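Ubiquitin-like-specific protease 2 (Saccharomyces cerevisiae, PDB 5LNB) is a cysteine protease of the peptidase C48 family that removes SUMO from proteins, represented here by its catalytic domain. Local coordinates at residues 74-86 with 101-115. Numbering follows the deposited sequence.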
loop_
_atom_site.group_PDB
_atom_site.type_symbol
_atom_site.label_atom_id
_atom_site.label_comp_id
_atom_site.label_asym_id
_atom_site.label_seq_id
_atom_site.Cartn_x
_atom_site.Cartn_y
_atom_site.Cartn_z
ATOM N N GLU A 74 -0.987 -3.859 -15.755
ATOM C CA GLU A 74 0.019 -2.897 -16.186
ATOM C C GLU A 74 -0.244 -1.477 -15.695
ATOM O O GLU A 74 0.613 -0.615 -15.909
ATOM C CB GLU A 74 0.121 -2.904 -17.713
ATOM C CG GLU A 74 -1.197 -2.645 -18.431
ATOM C CD GLU A 74 -1.861 -3.920 -18.971
ATOM O OE1 GLU A 74 -1.954 -4.943 -18.234
ATOM O OE2 GLU A 74 -2.293 -3.887 -20.149
ATOM N N GLN A 75 -1.378 -1.204 -15.048
ATOM C CA GLN A 75 -1.696 0.140 -14.577
ATOM C C GLN A 75 -1.172 0.445 -13.177
ATOM O O GLN A 75 -1.181 1.617 -12.778
ATOM C CB GLN A 75 -3.212 0.364 -14.587
ATOM C CG GLN A 75 -3.848 0.256 -15.961
ATOM C CD GLN A 75 -5.360 0.399 -15.916
ATOM O OE1 GLN A 75 -6.006 0.049 -14.923
ATOM N NE2 GLN A 75 -5.929 0.943 -16.987
ATOM N N VAL A 76 -0.712 -0.562 -12.428
ATOM C CA VAL A 76 -0.393 -0.412 -11.012
ATOM C C VAL A 76 1.009 -0.946 -10.748
ATOM O O VAL A 76 1.377 -2.014 -11.246
ATOM C CB VAL A 76 -1.429 -1.146 -10.125
ATOM C CG1 VAL A 76 -1.430 -2.638 -10.437
ATOM C CG2 VAL A 76 -1.164 -0.914 -8.637
ATOM N N HIS A 77 1.788 -0.214 -9.949
ATOM C CA HIS A 77 3.046 -0.705 -9.398
ATOM C C HIS A 77 3.010 -0.570 -7.879
ATOM O O HIS A 77 2.844 0.538 -7.353
ATOM C CB HIS A 77 4.242 0.052 -9.963
ATOM C CG HIS A 77 5.553 -0.613 -9.678
ATOM N ND1 HIS A 77 6.197 -0.505 -8.465
ATOM C CD2 HIS A 77 6.329 -1.415 -10.443
ATOM C CE1 HIS A 77 7.319 -1.200 -8.500
ATOM N NE2 HIS A 77 7.421 -1.764 -9.689
ATOM N N LEU A 78 3.174 -1.695 -7.182
ATOM C CA LEU A 78 3.137 -1.740 -5.724
ATOM C C LEU A 78 4.561 -1.826 -5.199
ATOM O O LEU A 78 5.277 -2.786 -5.490
ATOM C CB LEU A 78 2.316 -2.929 -5.221
ATOM C CG LEU A 78 2.396 -3.216 -3.718
ATOM C CD1 LEU A 78 1.874 -2.036 -2.880
ATOM C CD2 LEU A 78 1.637 -4.480 -3.344
ATOM N N MET A 79 4.975 -0.820 -4.444
ATOM C CA MET A 79 6.247 -0.882 -3.744
ATOM C C MET A 79 6.063 -1.615 -2.425
ATOM O O MET A 79 5.055 -1.436 -1.733
ATOM C CB MET A 79 6.779 0.523 -3.476
ATOM C CG MET A 79 7.147 1.302 -4.723
ATOM S SD MET A 79 8.546 0.543 -5.546
ATOM C CE MET A 79 9.003 1.872 -6.653
ATOM N N SER A 80 7.033 -2.449 -2.075
ATOM C CA SER A 80 7.044 -2.957 -0.714
ATOM C C SER A 80 7.368 -1.821 0.257
ATOM O O SER A 80 7.954 -0.795 -0.120
ATOM C CB SER A 80 8.059 -4.086 -0.561
ATOM O OG SER A 80 9.313 -3.580 -0.149
ATOM N N SER A 81 6.976 -2.008 1.524
ATOM C CA SER A 81 7.226 -0.980 2.531
ATOM C C SER A 81 8.707 -0.653 2.679
ATOM O O SER A 81 9.045 0.454 3.109
ATOM C CB SER A 81 6.670 -1.414 3.882
ATOM O OG SER A 81 7.328 -2.577 4.343
ATOM N N PHE A 82 9.600 -1.579 2.336
ATOM C CA PHE A 82 11.023 -1.303 2.486
ATOM C C PHE A 82 11.561 -0.317 1.459
ATOM O O PHE A 82 12.648 0.223 1.679
ATOM C CB PHE A 82 11.822 -2.604 2.434
ATOM C CG PHE A 82 11.542 -3.515 3.590
ATOM C CD1 PHE A 82 10.536 -4.466 3.509
ATOM C CD2 PHE A 82 12.262 -3.402 4.771
ATOM C CE1 PHE A 82 10.271 -5.306 4.570
ATOM C CE2 PHE A 82 11.998 -4.242 5.842
ATOM C CZ PHE A 82 11.001 -5.193 5.740
ATOM N N PHE A 83 10.826 -0.033 0.376
ATOM C CA PHE A 83 11.303 0.941 -0.601
ATOM C C PHE A 83 11.534 2.310 0.039
ATOM O O PHE A 83 12.634 2.877 -0.047
ATOM C CB PHE A 83 10.320 1.053 -1.770
ATOM C CG PHE A 83 10.603 2.214 -2.685
ATOM C CD1 PHE A 83 11.610 2.141 -3.628
ATOM C CD2 PHE A 83 9.870 3.386 -2.589
ATOM C CE1 PHE A 83 11.870 3.211 -4.474
ATOM C CE2 PHE A 83 10.132 4.464 -3.426
ATOM C CZ PHE A 83 11.130 4.373 -4.368
ATOM N N TYR A 84 10.499 2.876 0.673
ATOM C CA TYR A 84 10.653 4.219 1.228
ATOM C C TYR A 84 11.765 4.250 2.259
ATOM O O TYR A 84 12.589 5.172 2.271
ATOM C CB TYR A 84 9.341 4.710 1.844
ATOM C CG TYR A 84 9.427 6.111 2.402
ATOM C CD1 TYR A 84 9.786 6.329 3.730
ATOM C CD2 TYR A 84 9.127 7.211 1.614
ATOM C CE1 TYR A 84 9.857 7.603 4.255
ATOM C CE2 TYR A 84 9.195 8.490 2.122
ATOM C CZ TYR A 84 9.560 8.685 3.440
ATOM O OH TYR A 84 9.636 9.956 3.954
ATOM N N THR A 85 11.819 3.240 3.123
ATOM C CA THR A 85 12.883 3.180 4.118
ATOM C C THR A 85 14.257 3.179 3.458
ATOM O O THR A 85 15.187 3.844 3.930
ATOM C CB THR A 85 12.691 1.941 4.983
ATOM O OG1 THR A 85 11.415 2.025 5.633
ATOM C CG2 THR A 85 13.810 1.822 6.025
ATOM N N LYS A 86 14.407 2.435 2.360
ATOM C CA LYS A 86 15.678 2.458 1.646
ATOM C C LYS A 86 15.923 3.836 1.050
ATOM O O LYS A 86 17.030 4.378 1.155
ATOM C CB LYS A 86 15.689 1.382 0.559
ATOM C CG LYS A 86 17.030 1.200 -0.154
ATOM C CD LYS A 86 18.077 0.590 0.773
ATOM C CE LYS A 86 19.345 0.237 0.012
ATOM N NZ LYS A 86 20.498 0.135 0.933
ATOM N N TRP A 101 17.233 -0.914 -6.799
ATOM C CA TRP A 101 15.858 -1.284 -6.488
ATOM C C TRP A 101 14.930 -1.111 -7.687
ATOM O O TRP A 101 14.067 -1.953 -7.932
ATOM C CB TRP A 101 15.359 -0.428 -5.327
ATOM C CG TRP A 101 14.140 -0.957 -4.644
ATOM C CD1 TRP A 101 12.868 -1.028 -5.147
ATOM C CD2 TRP A 101 14.073 -1.460 -3.311
ATOM N NE1 TRP A 101 12.018 -1.564 -4.205
ATOM C CE2 TRP A 101 12.735 -1.834 -3.069
ATOM C CE3 TRP A 101 15.017 -1.631 -2.294
ATOM C CZ2 TRP A 101 12.322 -2.378 -1.856
ATOM C CZ3 TRP A 101 14.600 -2.179 -1.084
ATOM C CH2 TRP A 101 13.269 -2.545 -0.880
ATOM N N VAL A 102 15.071 -0.005 -8.424
ATOM C CA VAL A 102 14.140 0.343 -9.494
ATOM C C VAL A 102 14.687 -0.007 -10.873
ATOM O O VAL A 102 14.141 0.452 -11.882
ATOM C CB VAL A 102 13.758 1.830 -9.440
ATOM C CG1 VAL A 102 13.161 2.169 -8.083
ATOM C CG2 VAL A 102 14.975 2.706 -9.762
ATOM N N ASN A 103 15.759 -0.795 -10.945
ATOM C CA ASN A 103 16.246 -1.258 -12.237
ATOM C C ASN A 103 15.162 -2.058 -12.951
ATOM O O ASN A 103 14.467 -2.877 -12.346
ATOM C CB ASN A 103 17.507 -2.108 -12.062
ATOM C CG ASN A 103 18.118 -2.530 -13.399
ATOM O OD1 ASN A 103 18.087 -3.707 -13.770
ATOM N ND2 ASN A 103 18.662 -1.561 -14.133
ATOM N N ASN A 104 15.017 -1.813 -14.249
ATOM C CA ASN A 104 14.040 -2.519 -15.076
ATOM C C ASN A 104 12.615 -2.322 -14.574
ATOM O O ASN A 104 11.782 -3.224 -14.674
ATOM C CB ASN A 104 14.376 -4.005 -15.183
ATOM C CG ASN A 104 15.458 -4.274 -16.224
ATOM O OD1 ASN A 104 15.782 -3.398 -17.036
ATOM N ND2 ASN A 104 16.018 -5.483 -16.208
ATOM N N THR A 105 12.330 -1.139 -14.045
ATOM C CA THR A 105 10.974 -0.675 -13.786
ATOM C C THR A 105 10.594 0.379 -14.815
ATOM O O THR A 105 11.440 0.926 -15.532
ATOM C CB THR A 105 10.841 -0.064 -12.389
ATOM O OG1 THR A 105 11.719 1.067 -12.299
ATOM C CG2 THR A 105 11.166 -1.093 -11.299
ATOM N N ASP A 106 9.306 0.686 -14.857
ATOM C CA ASP A 106 8.781 1.650 -15.806
ATOM C C ASP A 106 7.632 2.388 -15.126
ATOM O O ASP A 106 6.478 2.308 -15.534
ATOM C CB ASP A 106 8.348 0.941 -17.089
ATOM C CG ASP A 106 7.877 1.899 -18.161
ATOM O OD1 ASP A 106 8.144 3.115 -18.046
ATOM O OD2 ASP A 106 7.241 1.426 -19.128
ATOM N N LEU A 107 7.958 3.137 -14.067
ATOM C CA LEU A 107 6.917 3.682 -13.189
ATOM C C LEU A 107 6.014 4.685 -13.898
ATOM O O LEU A 107 4.825 4.784 -13.568
ATOM C CB LEU A 107 7.544 4.335 -11.956
ATOM C CG LEU A 107 8.320 3.375 -11.047
ATOM C CD1 LEU A 107 8.899 4.094 -9.828
ATOM C CD2 LEU A 107 7.408 2.214 -10.632
ATOM N N PHE A 108 6.545 5.443 -14.856
ATOM C CA PHE A 108 5.740 6.474 -15.496
ATOM C C PHE A 108 4.754 5.910 -16.513
ATOM O O PHE A 108 3.989 6.682 -17.096
ATOM C CB PHE A 108 6.642 7.530 -16.151
ATOM C CG PHE A 108 7.286 8.486 -15.165
ATOM C CD1 PHE A 108 7.790 8.031 -13.955
ATOM C CD2 PHE A 108 7.384 9.839 -15.453
ATOM C CE1 PHE A 108 8.385 8.900 -13.058
ATOM C CE2 PHE A 108 7.974 10.713 -14.556
ATOM C CZ PHE A 108 8.475 10.243 -13.361
ATOM N N SER A 109 4.732 4.598 -16.742
ATOM C CA SER A 109 3.626 4.008 -17.488
ATOM C C SER A 109 2.492 3.554 -16.572
ATOM O O SER A 109 1.473 3.053 -17.058
ATOM C CB SER A 109 4.113 2.834 -18.341
ATOM O OG SER A 109 4.491 1.741 -17.525
ATOM N N LYS A 110 2.628 3.744 -15.267
ATOM C CA LYS A 110 1.610 3.319 -14.321
ATOM C C LYS A 110 0.605 4.437 -14.042
ATOM O O LYS A 110 0.971 5.607 -13.902
ATOM C CB LYS A 110 2.269 2.868 -13.016
ATOM C CG LYS A 110 3.409 1.874 -13.215
ATOM C CD LYS A 110 2.883 0.574 -13.791
ATOM C CE LYS A 110 3.987 -0.230 -14.453
ATOM N NZ LYS A 110 3.395 -1.476 -14.997
ATOM N N LYS A 111 -0.669 4.061 -13.963
ATOM C CA LYS A 111 -1.684 4.964 -13.427
ATOM C C LYS A 111 -1.584 5.124 -11.908
ATOM O O LYS A 111 -1.912 6.191 -11.383
ATOM C CB LYS A 111 -3.078 4.458 -13.787
ATOM C CG LYS A 111 -3.474 4.662 -15.226
ATOM C CD LYS A 111 -4.942 4.294 -15.423
ATOM C CE LYS A 111 -5.460 4.863 -16.729
ATOM N NZ LYS A 111 -5.238 6.339 -16.795
ATOM N N TYR A 112 -1.165 4.087 -11.180
ATOM C CA TYR A 112 -1.125 4.122 -9.713
ATOM C C TYR A 112 0.182 3.502 -9.248
ATOM O O TYR A 112 0.448 2.332 -9.529
ATOM C CB TYR A 112 -2.320 3.371 -9.087
ATOM C CG TYR A 112 -3.619 3.589 -9.832
ATOM C CD1 TYR A 112 -4.306 4.798 -9.747
ATOM C CD2 TYR A 112 -4.141 2.595 -10.651
ATOM C CE1 TYR A 112 -5.489 5.004 -10.465
ATOM C CE2 TYR A 112 -5.317 2.786 -11.360
ATOM C CZ TYR A 112 -5.980 3.989 -11.270
ATOM O OH TYR A 112 -7.135 4.153 -11.990
ATOM N N VAL A 113 1.000 4.274 -8.544
ATOM C CA VAL A 113 2.197 3.745 -7.898
ATOM C C VAL A 113 1.971 3.841 -6.394
ATOM O O VAL A 113 1.789 4.943 -5.855
ATOM C CB VAL A 113 3.468 4.487 -8.333
ATOM C CG1 VAL A 113 4.697 3.868 -7.674
ATOM C CG2 VAL A 113 3.609 4.455 -9.864
ATOM N N VAL A 114 1.959 2.689 -5.726
ATOM C CA VAL A 114 1.516 2.582 -4.338
ATOM C C VAL A 114 2.739 2.490 -3.440
ATOM O O VAL A 114 3.559 1.576 -3.590
ATOM C CB VAL A 114 0.597 1.369 -4.135
ATOM C CG1 VAL A 114 0.132 1.291 -2.660
ATOM C CG2 VAL A 114 -0.606 1.441 -5.090
ATOM N N ILE A 115 2.858 3.414 -2.495
ATOM C CA ILE A 115 4.026 3.412 -1.617
ATOM C C ILE A 115 3.599 3.468 -0.157
ATOM O O ILE A 115 3.286 4.555 0.354
ATOM C CB ILE A 115 4.970 4.573 -1.949
ATOM C CG1 ILE A 115 5.380 4.511 -3.421
ATOM C CG2 ILE A 115 6.187 4.537 -1.026
ATOM C CD1 ILE A 115 6.243 5.679 -3.855
HETATM O O HOH W 1 2.685 -0.400 -17.719
HETATM O O HOH W 2 -8.350 2.185 -13.879
#
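Gln-75 O receives the backbone N of Tyr-112 at 2.9 Å and, weakly, that of Lys-111. The ladder then alternates. His-77 N donates to Tyr-112 O, His-77 O accepts from Val-114 N at 2.8 Å, and Met-79 N donates to Val-114 O. Both backbone polar atoms of His-77 and of Val-114 are thus satisfied. Just before Gln-75, Glu-74 O has two donors. Lys-110 NZ approaches from above the carbonyl plane at 3.1 Å, and a water donates to the same oxygen and to Ser-109 OG. Ser-109 OG in turn donates to Asp-106 O, which also accepts Ser-109 N. Lys-110 bends at chi2 (-65°), which lays its chain along His-77 CB and Glu-74 O. These bonds pair strand 76-78 in parallel with strand 112-115, at the edge of the five-stranded mixed sheet of the Ulp1-type catalytic domain. On its other side, strand 112-119 pairs antiparallel with strand 122-129. Val-76 and Leu-78 lie on the sheet face covered by helix 51-67. On the opposite face Leu-107 CD2 sits over the His-77 ring, 3.6 Å from its centroid. His-77 ND1 is buried here with no partner in the model. Val-102 O takes Thr-105 N in a type II turn; Tyr-185 is a partner of Thr-105 OG1. Beyond the strand, Met-79 turns back at chi2 (-66°). Met-79 CE lies over the Phe-83 ring and meets Leu-107 CD1 tip to tip at 3.9 Å. Phe-83 points its edge at the face of Trp-101, with planes at 65°, and Phe-83 CA lies over the six-membered ring, offset toward the rim. Ser-80 OG lies in plane at the Trp-101 edge, 3.7 Å from CZ2, and accepts Phe-82 N at 3.2 Å, a capping bond in the turn that leads into the helix.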